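Local coordinates for protein flavodoxin (PDB 5LJL) that binds FMN and probably serves as a low-potential electron donor to a number of redox enzymes, at residues 18-23 against 34-39; 28-33 against 142-147; 75-80 against 107-112; 120-125 against 137-142. All coordinates share one frame; numbering follows the deposited sequence.

How the contacts relate
The four contacts lie in a flavodoxin-like fold, a five-stranded parallel sheet with helices packed on both faces. Contacts 1, 2 and 4 cluster around helices 15-29 and 130-146, their centres 13 to 14 Å apart. Contact 1 sets the first helix against edge strand 33-38, contact 4 sets the last helix against strand 116-125 at the other edge, and contact 2 joins the turn that follows helix 15-29 to the last turns of helix 130-146. Contact 3 links helices 67-77 and 101-113, about 19 to 23 Å from the others between centres. Along the chain, contacts 1, 3 and 4 follow in series, whereas contact 2 joins segments 109 residues apart and encloses contacts 3 and 4 in sequence.

Contact 1 of 4, residues 18-23 against 34-39; sequences EIADIV and VDVDEC
In the first beta-alpha-beta unit of the flavodoxin fold, Ala20 and Asp21 of helix 15-29 meet Val36 of strand 33-38, the strand to which that helix leads. All the contact made by the strand comes from one methyl group. Val36 CG1 lies 3.6 Å from Asp21 OD1 and, more loosely, 4.4 Å from Ala20 CB. It stands anti to the backbone N of Val36 (chi1 -179°), which carries it up to the helix, while CG2 packs on Arg28. Asp21 does not point its CB at the strand; its carboxylate swings back toward it, with CG beside the backbone N (chi1 -72°), and the two side chains cross at about a right angle. Ala20 by contrast faces the strand directly, and its small side chain permits a separation of 7.4 Å between Ala20 CA and Val36 CA.

The unit is a classical beta-alpha-beta crossover: strand 33-38 runs parallel to strand 4-9, with backbone hydrogen bonds between Asp35 and both Ala5 and Ile7, and the intervening helix covers both strands, Ala20 also resting on Ile7. Val34 and Val36 both touch this helix, whereas Asp35 lies on the other face of the strand and forms a salt bridge with Lys6. Ile19, Ile22 and Val23, on a different side of the helix, pack against Leu136 of helix 130-146.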
loop_
_atom_site.group_PDB
_atom_site.type_symbol
_atom_site.label_atom_id
_atom_site.label_comp_id
_atom_site.label_asym_id
_atom_site.label_seq_id
_atom_site.Cartn_x
_atom_site.Cartn_y
_atom_site.Cartn_z
ATOM N N GLU A 18 -2.265 -10.985 1.766
ATOM C CA GLU A 18 -1.828 -11.408 3.087
ATOM C C GLU A 18 -0.981 -10.290 3.749
ATOM O O GLU A 18 -1.122 -9.984 4.934
ATOM C CB GLU A 18 -0.968 -12.646 2.986
ATOM C CG GLU A 18 -0.509 -13.103 4.321
ATOM C CD GLU A 18 -0.003 -14.500 4.315
ATOM O OE1 GLU A 18 -0.364 -15.210 5.278
ATOM O OE2 GLU A 18 0.755 -14.860 3.375
ATOM N N ILE A 19 -0.150 -9.666 2.942
ATOM C CA ILE A 19 0.682 -8.528 3.382
ATOM C C ILE A 19 -0.149 -7.352 3.793
ATOM O O ILE A 19 0.154 -6.721 4.824
ATOM C CB ILE A 19 1.665 -8.194 2.251
ATOM C CG1 ILE A 19 2.758 -9.297 2.138
ATOM C CG2 ILE A 19 2.184 -6.768 2.312
ATOM C CD1 ILE A 19 3.465 -9.233 0.762
ATOM N N ALA A 20 -1.170 -7.008 2.997
ATOM C CA ALA A 20 -2.105 -5.929 3.345
ATOM C C ALA A 20 -2.734 -6.224 4.717
ATOM O O ALA A 20 -2.914 -5.341 5.577
ATOM C CB ALA A 20 -3.194 -5.836 2.269
ATOM N N ASP A 21 -3.159 -7.472 4.871
ATOM C CA ASP A 21 -3.787 -7.926 6.109
ATOM C C ASP A 21 -2.892 -7.862 7.344
ATOM O O ASP A 21 -3.405 -7.479 8.435
ATOM C CB ASP A 21 -4.386 -9.326 5.899
ATOM C CG ASP A 21 -5.633 -9.315 5.031
ATOM O OD1 ASP A 21 -6.363 -8.267 4.896
ATOM O OD2 ASP A 21 -5.905 -10.436 4.500
ATOM N N ILE A 22 -1.606 -8.169 7.181
ATOM C CA ILE A 22 -0.659 -8.015 8.264
ATOM C C ILE A 22 -0.578 -6.557 8.727
ATOM O O ILE A 22 -0.509 -6.273 9.939
ATOM C CB ILE A 22 0.719 -8.569 7.861
ATOM C CG1 ILE A 22 0.639 -10.078 7.707
ATOM C CG2 ILE A 22 1.871 -8.127 8.762
ATOM C CD1 ILE A 22 1.678 -10.653 6.784
ATOM N N VAL A 23 -0.468 -5.648 7.750
ATOM C CA VAL A 23 -0.400 -4.232 8.086
ATOM C C VAL A 23 -1.678 -3.747 8.769
ATOM O O VAL A 23 -1.602 -3.101 9.813
ATOM C CB VAL A 23 -0.114 -3.402 6.811
ATOM C CG1 VAL A 23 -0.204 -1.916 7.101
ATOM C CG2 VAL A 23 1.276 -3.777 6.228
ATOM N N VAL A 34 -9.529 0.813 10.410
ATOM C CA VAL A 34 -8.927 0.487 9.114
ATOM C C VAL A 34 -9.901 -0.156 8.142
ATOM O O VAL A 34 -10.661 -1.080 8.527
ATOM C CB VAL A 34 -7.467 -0.056 9.171
ATOM C CG1 VAL A 34 -6.827 -0.099 10.553
ATOM C CG2 VAL A 34 -7.041 -1.112 8.140
ATOM N N ASP A 35 -9.900 0.373 6.923
ATOM C CA ASP A 35 -10.590 -0.275 5.798
ATOM C C ASP A 35 -9.545 -0.997 4.940
ATOM O O ASP A 35 -8.504 -0.393 4.665
ATOM C CB ASP A 35 -11.267 0.786 4.942
ATOM C CG ASP A 35 -12.313 1.579 5.689
ATOM O OD1 ASP A 35 -12.941 1.024 6.627
ATOM O OD2 ASP A 35 -12.468 2.762 5.366
ATOM N N VAL A 36 -9.814 -2.221 4.482
ATOM C CA VAL A 36 -8.918 -3.017 3.623
ATOM C C VAL A 36 -9.794 -3.447 2.443
ATOM O O VAL A 36 -10.803 -4.159 2.620
ATOM C CB VAL A 36 -8.364 -4.276 4.337
ATOM C CG1 VAL A 36 -7.406 -5.094 3.467
ATOM C CG2 VAL A 36 -7.677 -3.911 5.654
ATOM N N ASP A 37 -9.465 -2.968 1.259
ATOM C CA ASP A 37 -10.306 -3.238 0.083
ATOM C C ASP A 37 -9.466 -3.563 -1.129
ATOM O O ASP A 37 -8.417 -2.967 -1.339
ATOM C CB ASP A 37 -11.129 -2.013 -0.224
ATOM C CG ASP A 37 -12.129 -1.692 0.850
ATOM O OD1 ASP A 37 -13.203 -2.338 0.901
ATOM O OD2 ASP A 37 -11.857 -0.820 1.672
ATOM N N GLU A 38 -9.959 -4.494 -1.964
ATOM C CA GLU A 38 -9.356 -4.725 -3.266
ATOM C C GLU A 38 -9.619 -3.548 -4.130
ATOM O O GLU A 38 -10.679 -2.881 -3.969
ATOM C CB GLU A 38 -9.888 -6.007 -3.893
ATOM C CG GLU A 38 -9.006 -6.495 -5.010
ATOM C CD GLU A 38 -9.639 -7.600 -5.832
ATOM O OE1 GLU A 38 -10.793 -8.022 -5.507
ATOM O OE2 GLU A 38 -8.975 -8.018 -6.828
ATOM N N CYS A 39 -8.631 -3.208 -4.962
ATOM C CA CYS A 39 -8.697 -2.024 -5.783
ATOM C C CYS A 39 -9.897 -1.948 -6.719
ATOM O O CYS A 39 -10.326 -0.828 -6.992
ATOM C CB CYS A 39 -7.397 -1.842 -6.565
ATOM S SG CYS A 39 -7.054 -3.095 -7.813
#

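Contact 2 of 4, residues 28-33 against 142-147; sequences RDLGLD and ELAAKV
Two leucines converge on a single methyl group: Leu30 and Leu32 both touch the CB of Ala144. The closer approach is Leu30 CD1 to Ala144 CB, at 3.7 Å. Leu32 CD1 reaches the same carbon at 4.1 Å, and the two leucine methyls come to it from directions about at right angles. No hydrogen bond crosses the contact, which is wholly apolar. The same Leu30 CD1 also packs on Glu141, one turn earlier on the helix, extending its grip along the helix surface.

What directs both leucines at one target is the turn between them. Helix 15-29 ends in a Schellman motif, with Gly31 at positive phi (97°) and its N bonded to Arg28 O at 2.9 Å. This reverses the chain just after Leu30, and Leu32 then enters the lead into strand 33-38 with its side chain again facing the last helix. Backbone bonds tie Gly31 to Met2, and Asp33 to Ala3 and Ala5. On the partner helix, Lys146 NZ forms a salt bridge of 2.8 Å with Glu142 OE2, meeting it from above the carboxylate plane, and both side chains have second partners, Gly118 O for the lysine and Ser119 for the glutamate. Leu32 also reaches the sheet: it and the neighbouring Leu143 both rest on Ile52 of strand 52-56, between the ends of helices 15-29 and 130-146.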
loop_
_atom_site.group_PDB
_atom_site.type_symbol
_atom_site.label_atom_id
_atom_site.label_comp_id
_atom_site.label_asym_id
_atom_site.label_seq_id
_atom_site.Cartn_x
_atom_site.Cartn_y
_atom_site.Cartn_z
ATOM N N ARG A 28 -4.926 -1.942 13.483
ATOM C CA ARG A 28 -6.099 -2.141 14.351
ATOM C C ARG A 28 -5.686 -2.351 15.802
ATOM O O ARG A 28 -6.238 -1.711 16.688
ATOM C CB ARG A 28 -6.985 -3.279 13.846
ATOM C CG ARG A 28 -7.692 -2.934 12.560
ATOM C CD ARG A 28 -8.496 -4.124 12.030
ATOM N NE ARG A 28 -9.312 -3.773 10.877
ATOM C CZ ARG A 28 -9.362 -4.449 9.734
ATOM N NH1 ARG A 28 -8.653 -5.551 9.549
ATOM N NH2 ARG A 28 -10.150 -3.989 8.750
ATOM N N ASP A 29 -4.650 -3.138 16.015
ATOM C CA ASP A 29 -4.149 -3.399 17.382
ATOM C C ASP A 29 -3.661 -2.129 18.031
ATOM O O ASP A 29 -3.658 -2.069 19.277
ATOM C CB ASP A 29 -3.007 -4.414 17.381
ATOM C CG ASP A 29 -3.474 -5.881 17.174
ATOM O OD1 ASP A 29 -4.699 -6.163 17.347
ATOM O OD2 ASP A 29 -2.586 -6.726 16.906
ATOM N N LEU A 30 -3.187 -1.153 17.234
ATOM C CA LEU A 30 -2.763 0.188 17.734
ATOM C C LEU A 30 -3.893 1.192 17.917
ATOM O O LEU A 30 -3.706 2.335 18.338
ATOM C CB LEU A 30 -1.641 0.747 16.859
ATOM C CG LEU A 30 -0.362 -0.104 16.817
ATOM C CD1 LEU A 30 0.647 0.397 15.769
ATOM C CD2 LEU A 30 0.360 -0.190 18.165
ATOM N N GLY A 31 -5.092 0.754 17.625
ATOM C CA GLY A 31 -6.246 1.618 17.836
ATOM C C GLY A 31 -6.786 2.382 16.684
ATOM O O GLY A 31 -7.707 3.187 16.866
ATOM N N LEU A 32 -6.252 2.174 15.467
ATOM C CA LEU A 32 -6.834 2.855 14.305
ATOM C C LEU A 32 -8.092 2.093 13.782
ATOM O O LEU A 32 -8.234 0.885 13.991
ATOM C CB LEU A 32 -5.815 3.014 13.146
ATOM C CG LEU A 32 -4.640 3.945 13.353
ATOM C CD1 LEU A 32 -3.557 3.346 14.235
ATOM C CD2 LEU A 32 -4.059 4.308 11.992
ATOM N N ASP A 33 -8.958 2.855 13.111
ATOM C CA ASP A 33 -9.998 2.273 12.283
ATOM C C ASP A 33 -9.311 1.989 10.968
ATOM O O ASP A 33 -8.611 2.867 10.472
ATOM C CB ASP A 33 -11.127 3.255 12.032
ATOM C CG ASP A 33 -12.050 3.381 13.214
ATOM O OD1 ASP A 33 -12.895 4.286 13.191
ATOM O OD2 ASP A 33 -11.929 2.553 14.131
ATOM N N GLU A 142 5.387 2.844 12.586
ATOM C CA GLU A 142 5.898 4.170 12.243
ATOM C C GLU A 142 4.767 5.063 11.702
ATOM O O GLU A 142 4.662 6.205 12.085
ATOM C CB GLU A 142 7.101 4.076 11.288
ATOM C CG GLU A 142 7.635 5.451 10.906
ATOM C CD GLU A 142 8.919 5.452 10.149
ATOM O OE1 GLU A 142 9.264 4.383 9.630
ATOM O OE2 GLU A 142 9.618 6.515 10.180
ATOM N N LEU A 143 3.896 4.532 10.834
ATOM C CA LEU A 143 2.730 5.321 10.413
ATOM C C LEU A 143 1.805 5.744 11.540
ATOM O O LEU A 143 1.323 6.896 11.591
ATOM C CB LEU A 143 1.936 4.502 9.368
ATOM C CG LEU A 143 2.626 4.186 8.029
ATOM C CD1 LEU A 143 1.633 3.433 7.140
ATOM C CD2 LEU A 143 3.167 5.424 7.332
ATOM N N ALA A 144 1.509 4.786 12.418
ATOM C CA ALA A 144 0.746 5.066 13.634
ATOM C C ALA A 144 1.436 6.185 14.456
ATOM O O ALA A 144 0.772 7.092 14.969
ATOM C CB ALA A 144 0.525 3.812 14.468
ATOM N N ALA A 145 2.739 6.112 14.642
ATOM C CA ALA A 145 3.445 7.130 15.416
ATOM C C ALA A 145 3.207 8.586 14.869
ATOM O O ALA A 145 3.210 9.558 15.629
ATOM C CB ALA A 145 4.930 6.820 15.466
ATOM N N LYS A 146 3.105 8.704 13.557
ATOM C CA LYS A 146 3.066 9.988 12.839
ATOM C C LYS A 146 1.665 10.557 12.738
ATOM O O LYS A 146 1.465 11.769 12.569
ATOM C CB LYS A 146 3.763 9.858 11.500
ATOM C CG LYS A 146 5.257 9.687 11.680
ATOM C CD LYS A 146 6.055 9.469 10.409
ATOM C CE LYS A 146 7.524 9.350 10.760
ATOM N NZ LYS A 146 8.423 8.984 9.643
ATOM N N VAL A 147 0.694 9.655 12.802
ATOM C CA VAL A 147 -0.690 9.929 13.067
ATOM C C VAL A 147 -1.483 10.215 11.789
ATOM O O VAL A 147 -2.399 9.445 11.459
ATOM C CB VAL A 147 -0.866 10.898 14.249
ATOM C CG1 VAL A 147 -2.222 11.562 14.254
ATOM C CG2 VAL A 147 -0.559 10.139 15.530
#

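Contact 3 of 4, residues 75-80 against 107-112; sequences DLADLN and DRVFVS
Leu76 lays its CD2 methyl over one face of the Phe110 ring, 4.1 Å from the ring centroid and only 12° off the ring normal, a well-centred CH-pi contact. It belongs to the interface of helices 67-77 and 101-113, neighbouring helices of the doubly wound flavodoxin fold. The other leucine branch is also engaged, since Leu76 CD1 comes within 4.0 Å of Phe110 CE1 near the rim of the ring. Both methyls can reach the aromatic group because Leu76 CG is anti to the backbone N (chi1 175°), extending the chain across the gap at about a right angle to the phenylalanine. Although the CB of Phe110 points away from the facing segment, its ring turns back to it; the ring also stacks with Tyr86 and packs on Ala53 and Val55 of strand 52-56, tying the helix pair to the sheet.

Val109 fills the space between the two backbones with both branches. Its CG1 meets Leu76 CD2 at 3.7 Å, whereas CG2 presses on Ala77 CB at 3.5 Å, tighter than usual van der Waals contact. The helices approach closely here, with Ala77 CA and Val109 CA 5.7 Å apart, a spacing that suits the small alanine.

At the more exposed margin the link becomes polar. Ser112 OG gives its hydrogen to Val109 O one turn back, at 2.7 Å. A water then donates to Ser112 OG at 2.6 Å and, with its other hydrogen, to Ala77 O at 2.8 Å.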
loop_
_atom_site.group_PDB
_atom_site.type_symbol
_atom_site.label_atom_id
_atom_site.label_comp_id
_atom_site.label_asym_id
_atom_site.label_seq_id
_atom_site.Cartn_x
_atom_site.Cartn_y
_atom_site.Cartn_z
ATOM N N ASP A 75 -6.710 7.531 -11.536
ATOM C CA ASP A 75 -7.514 8.329 -10.653
ATOM C C ASP A 75 -6.705 8.938 -9.508
ATOM O O ASP A 75 -6.869 10.153 -9.191
ATOM C CB ASP A 75 -8.730 7.555 -10.105
ATOM C CG ASP A 75 -9.737 7.135 -11.178
ATOM O OD1 ASP A 75 -9.685 7.675 -12.312
ATOM O OD2 ASP A 75 -10.536 6.190 -10.886
ATOM N N LEU A 76 -5.821 8.135 -8.905
ATOM C CA LEU A 76 -4.984 8.641 -7.829
ATOM C C LEU A 76 -4.033 9.795 -8.296
ATOM O O LEU A 76 -3.895 10.823 -7.583
ATOM C CB LEU A 76 -4.188 7.485 -7.210
ATOM C CG LEU A 76 -3.173 7.826 -6.151
ATOM C CD1 LEU A 76 -3.789 8.482 -4.925
ATOM C CD2 LEU A 76 -2.389 6.577 -5.746
ATOM N N ALA A 77 -3.476 9.643 -9.518
ATOM C CA ALA A 77 -2.500 10.631 -10.026
ATOM C C ALA A 77 -3.208 12.001 -10.200
ATOM O O ALA A 77 -2.580 13.052 -10.243
ATOM C CB ALA A 77 -1.943 10.163 -11.367
ATOM N N ASP A 78 -4.494 11.984 -10.358
ATOM C CA ASP A 78 -5.213 13.262 -10.553
ATOM C C ASP A 78 -5.670 13.889 -9.265
ATOM O O ASP A 78 -6.340 14.915 -9.326
ATOM C CB ASP A 78 -6.446 13.051 -11.464
ATOM C CG ASP A 78 -6.927 14.351 -12.154
ATOM O OD1 ASP A 78 -6.138 15.307 -12.436
ATOM O OD2 ASP A 78 -8.138 14.356 -12.437
ATOM N N LEU A 79 -5.386 13.287 -8.093
ATOM C CA LEU A 79 -5.890 13.826 -6.784
ATOM C C LEU A 79 -4.883 14.743 -6.113
ATOM O O LEU A 79 -3.688 14.626 -6.372
ATOM C CB LEU A 79 -6.134 12.684 -5.781
ATOM C CG LEU A 79 -7.201 11.655 -6.138
ATOM C CD1 LEU A 79 -7.371 10.608 -5.015
ATOM C CD2 LEU A 79 -8.533 12.351 -6.436
ATOM N N ASN A 80 -5.359 15.654 -5.245
ATOM C CA ASN A 80 -4.460 16.398 -4.341
ATOM C C ASN A 80 -4.699 15.860 -2.943
ATOM O O ASN A 80 -5.822 15.864 -2.427
ATOM C CB ASN A 80 -4.638 17.929 -4.422
ATOM C CG ASN A 80 -4.142 18.484 -5.764
ATOM O OD1 ASN A 80 -2.919 18.441 -6.073
ATOM N ND2 ASN A 80 -5.070 18.960 -6.591
ATOM N N ASP A 107 4.810 4.581 -5.114
ATOM C CA ASP A 107 5.508 5.573 -4.258
ATOM C C ASP A 107 5.551 6.920 -5.007
ATOM O O ASP A 107 5.191 7.979 -4.453
ATOM C CB ASP A 107 6.888 5.032 -3.892
ATOM C CG ASP A 107 7.659 5.932 -2.973
ATOM O OD1 ASP A 107 7.168 6.929 -2.470
ATOM O OD2 ASP A 107 8.798 5.554 -2.712
ATOM N N ARG A 108 5.959 6.902 -6.283
ATOM C CA ARG A 108 6.096 8.139 -7.065
ATOM C C ARG A 108 4.789 8.838 -7.322
ATOM O O ARG A 108 4.712 10.070 -7.212
ATOM C CB ARG A 108 6.848 7.858 -8.378
ATOM C CG ARG A 108 8.279 7.442 -8.159
ATOM C CD ARG A 108 9.234 8.620 -7.887
ATOM N NE ARG A 108 10.663 8.199 -8.068
ATOM C CZ ARG A 108 11.678 8.935 -8.573
ATOM N NH1 ARG A 108 11.510 10.194 -8.991
ATOM N NH2 ARG A 108 12.891 8.386 -8.679
ATOM N N VAL A 109 3.743 8.095 -7.655
ATOM C CA VAL A 109 2.451 8.698 -7.847
ATOM C C VAL A 109 1.925 9.354 -6.578
ATOM O O VAL A 109 1.355 10.485 -6.631
ATOM C CB VAL A 109 1.442 7.769 -8.591
ATOM C CG1 VAL A 109 0.817 6.785 -7.663
ATOM C CG2 VAL A 109 0.334 8.622 -9.214
ATOM N N PHE A 110 2.123 8.710 -5.412
ATOM C CA PHE A 110 1.772 9.356 -4.155
ATOM C C PHE A 110 2.559 10.693 -3.895
ATOM O O PHE A 110 1.933 11.717 -3.495
ATOM C CB PHE A 110 1.951 8.422 -2.975
ATOM C CG PHE A 110 0.739 7.572 -2.672
ATOM C CD1 PHE A 110 -0.455 8.148 -2.255
ATOM C CD2 PHE A 110 0.877 6.190 -2.634
ATOM C CE1 PHE A 110 -1.521 7.354 -1.890
ATOM C CE2 PHE A 110 -0.183 5.374 -2.190
ATOM C CZ PHE A 110 -1.392 5.966 -1.848
ATOM N N VAL A 111 3.833 10.681 -4.201
ATOM C CA VAL A 111 4.679 11.902 -4.062
ATOM C C VAL A 111 3.994 13.021 -4.902
ATOM O O VAL A 111 3.841 14.173 -4.414
ATOM C CB VAL A 111 6.078 11.739 -4.587
ATOM C CG1 VAL A 111 6.746 13.121 -4.632
ATOM C CG2 VAL A 111 6.911 10.827 -3.723
ATOM N N SER A 112 3.584 12.649 -6.111
ATOM C CA SER A 112 3.000 13.649 -7.060
ATOM C C SER A 112 1.715 14.303 -6.557
ATOM O O SER A 112 1.435 15.419 -6.970
ATOM C CB SER A 112 2.859 13.065 -8.466
ATOM O OG SER A 112 1.682 12.270 -8.684
HETATM O O HOH W 1 0.216 13.031 -10.701
#

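Contact 4 of 4, residues 120-125 against 137-142; sequences ECVKVD and EQFAEE
Phe139 of helix 130-146 packs on Val122 of the last strand and on the backbone oxygen of Glu120 just before it in sequence, and its atoms can be followed outward from the helix. Its CB is 3.7 Å from Val122 CG2, the valine branch that stands beside its own backbone N. The next atom, CG, remains near the same methyl, with Phe139 CG to Val122 CG2 at 3.9 Å. Farther on, CD1 is shared: it lies close to that methyl and also 3.4 Å from Glu120 O. The carbonyl oxygen approaches the edge of the ring, near its plane, and remains 3.9 Å from Phe139 CE1. On the far side of the ring, CE2 packs against Val23 of helix 15-29. Phe139 CG is anti to the backbone N (chi1 169°), which sends the ring off the helix and down toward the strand.

The pair belongs to the closing part of the flavodoxin fold, where the last helix folds back over the edge strand leading into it. Val122 is also hydrogen-bonded through its backbone to Val88 and Gly90, so the valine that meets Phe139 is part of the parallel sheet.

Nearby, a water accepts from Glu120 N at 2.9 Å and donates to Glu142 OE1 at 2.9 Å. With the ring's C-H edge turned to a carbonyl oxygen, the contact is probably weakly favourable electrostatically as well as apolar, and the bridging water gives a backbone N-H and a carboxylate a common polar partner.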
loop_
_atom_site.group_PDB
_atom_site.type_symbol
_atom_site.label_atom_id
_atom_site.label_comp_id
_atom_site.label_asym_id
_atom_site.label_seq_id
_atom_site.Cartn_x
_atom_site.Cartn_y
_atom_site.Cartn_z
ATOM N N GLU A 120 9.503 3.886 5.111
ATOM C CA GLU A 120 10.169 3.273 3.950
ATOM C C GLU A 120 9.249 2.164 3.345
ATOM O O GLU A 120 8.622 1.386 4.075
ATOM C CB GLU A 120 11.531 2.783 4.454
ATOM C CG GLU A 120 12.481 2.170 3.496
ATOM C CD GLU A 120 13.807 1.733 4.178
ATOM O OE1 GLU A 120 14.440 0.866 3.588
ATOM O OE2 GLU A 120 14.215 2.215 5.285
ATOM N N CYS A 121 9.193 2.069 2.040
ATOM C CA CYS A 121 8.313 1.043 1.434
ATOM C C CYS A 121 8.859 -0.346 1.801
ATOM O O CYS A 121 10.056 -0.501 1.988
ATOM C CB CYS A 121 8.228 1.256 -0.096
ATOM S SG CYS A 121 9.776 0.912 -0.924
ATOM N N VAL A 122 7.964 -1.327 1.882
ATOM C CA VAL A 122 8.329 -2.705 2.242
ATOM C C VAL A 122 8.066 -3.582 1.031
ATOM O O VAL A 122 6.906 -3.746 0.664
ATOM C CB VAL A 122 7.526 -3.197 3.479
ATOM C CG1 VAL A 122 8.005 -4.613 3.876
ATOM C CG2 VAL A 122 7.704 -2.204 4.668
ATOM N N LYS A 123 9.106 -4.248 0.544
ATOM C CA LYS A 123 9.041 -5.163 -0.616
ATOM C C LYS A 123 9.364 -6.584 -0.106
ATOM O O LYS A 123 10.312 -6.756 0.680
ATOM C CB LYS A 123 10.050 -4.766 -1.676
ATOM C CG LYS A 123 9.763 -3.409 -2.283
ATOM C CD LYS A 123 10.990 -2.969 -3.047
ATOM C CE LYS A 123 10.655 -1.739 -3.885
ATOM N NZ LYS A 123 11.886 -1.063 -4.398
ATOM N N VAL A 124 8.468 -7.525 -0.417
ATOM C CA VAL A 124 8.509 -8.902 0.092
ATOM C C VAL A 124 8.684 -9.826 -1.124
ATOM O O VAL A 124 8.002 -9.709 -2.136
ATOM C CB VAL A 124 7.214 -9.257 0.808
ATOM C CG1 VAL A 124 7.139 -10.742 1.196
ATOM C CG2 VAL A 124 6.972 -8.301 2.015
ATOM N N ASP A 125 9.606 -10.765 -1.013
ATOM C CA ASP A 125 9.793 -11.769 -2.098
ATOM C C ASP A 125 8.744 -12.854 -1.932
ATOM O O ASP A 125 8.765 -13.583 -0.928
ATOM C CB ASP A 125 11.209 -12.362 -1.981
ATOM C CG ASP A 125 11.723 -12.943 -3.344
ATOM O OD1 ASP A 125 12.927 -13.134 -3.464
ATOM O OD2 ASP A 125 10.962 -13.133 -4.286
ATOM N N GLU A 137 5.278 -4.903 10.218
ATOM C CA GLU A 137 4.839 -4.375 11.538
ATOM C C GLU A 137 5.554 -3.070 11.923
ATOM O O GLU A 137 4.885 -2.104 12.365
ATOM C CB GLU A 137 4.941 -5.446 12.629
ATOM C CG GLU A 137 3.848 -6.551 12.478
ATOM C CD GLU A 137 4.023 -7.652 13.509
ATOM O OE1 GLU A 137 5.029 -7.647 14.235
ATOM O OE2 GLU A 137 3.090 -8.461 13.611
ATOM N N GLN A 138 6.848 -2.951 11.643
ATOM C CA GLN A 138 7.569 -1.720 11.922
ATOM C C GLN A 138 7.067 -0.561 11.060
ATOM O O GLN A 138 6.911 0.574 11.557
ATOM C CB GLN A 138 9.052 -1.883 11.779
ATOM C CG GLN A 138 9.664 -2.861 12.789
ATOM C CD GLN A 138 11.051 -3.239 12.350
ATOM O OE1 GLN A 138 11.298 -3.639 11.219
ATOM N NE2 GLN A 138 11.978 -3.115 13.265
ATOM N N PHE A 139 6.783 -0.869 9.782
ATOM C CA PHE A 139 6.102 0.107 8.862
ATOM C C PHE A 139 4.789 0.618 9.447
ATOM O O PHE A 139 4.569 1.811 9.522
ATOM C CB PHE A 139 5.931 -0.648 7.526
ATOM C CG PHE A 139 5.053 -0.010 6.509
ATOM C CD1 PHE A 139 5.553 0.825 5.519
ATOM C CD2 PHE A 139 3.700 -0.300 6.496
ATOM C CE1 PHE A 139 4.706 1.325 4.533
ATOM C CE2 PHE A 139 2.875 0.227 5.534
ATOM C CZ PHE A 139 3.383 1.040 4.537
ATOM N N ALA A 140 3.875 -0.279 9.863
ATOM C CA ALA A 140 2.608 0.132 10.452
ATOM C C ALA A 140 2.806 0.943 11.715
ATOM O O ALA A 140 2.160 1.970 11.932
ATOM C CB ALA A 140 1.769 -1.131 10.730
ATOM N N GLU A 141 3.761 0.517 12.553
ATOM C CA GLU A 141 3.994 1.214 13.861
ATOM C C GLU A 141 4.544 2.656 13.622
ATOM O O GLU A 141 4.180 3.608 14.349
ATOM C CB GLU A 141 4.970 0.399 14.719
ATOM C CG GLU A 141 4.376 -0.901 15.230
ATOM C CD GLU A 141 5.332 -2.032 15.485
ATOM O OE1 GLU A 141 6.543 -1.799 15.597
ATOM O OE2 GLU A 141 4.848 -3.186 15.718
ATOM N N GLU A 142 5.387 2.844 12.586
ATOM C CA GLU A 142 5.898 4.170 12.243
ATOM C C GLU A 142 4.767 5.063 11.702
ATOM O O GLU A 142 4.662 6.205 12.085
ATOM C CB GLU A 142 7.101 4.076 11.288
ATOM C CG GLU A 142 7.635 5.451 10.906
ATOM C CD GLU A 142 8.919 5.452 10.149
ATOM O OE1 GLU A 142 9.264 4.383 9.630
ATOM O OE2 GLU A 142 9.618 6.515 10.180
HETATM O O HOH W 2 11.144 4.243 7.456
#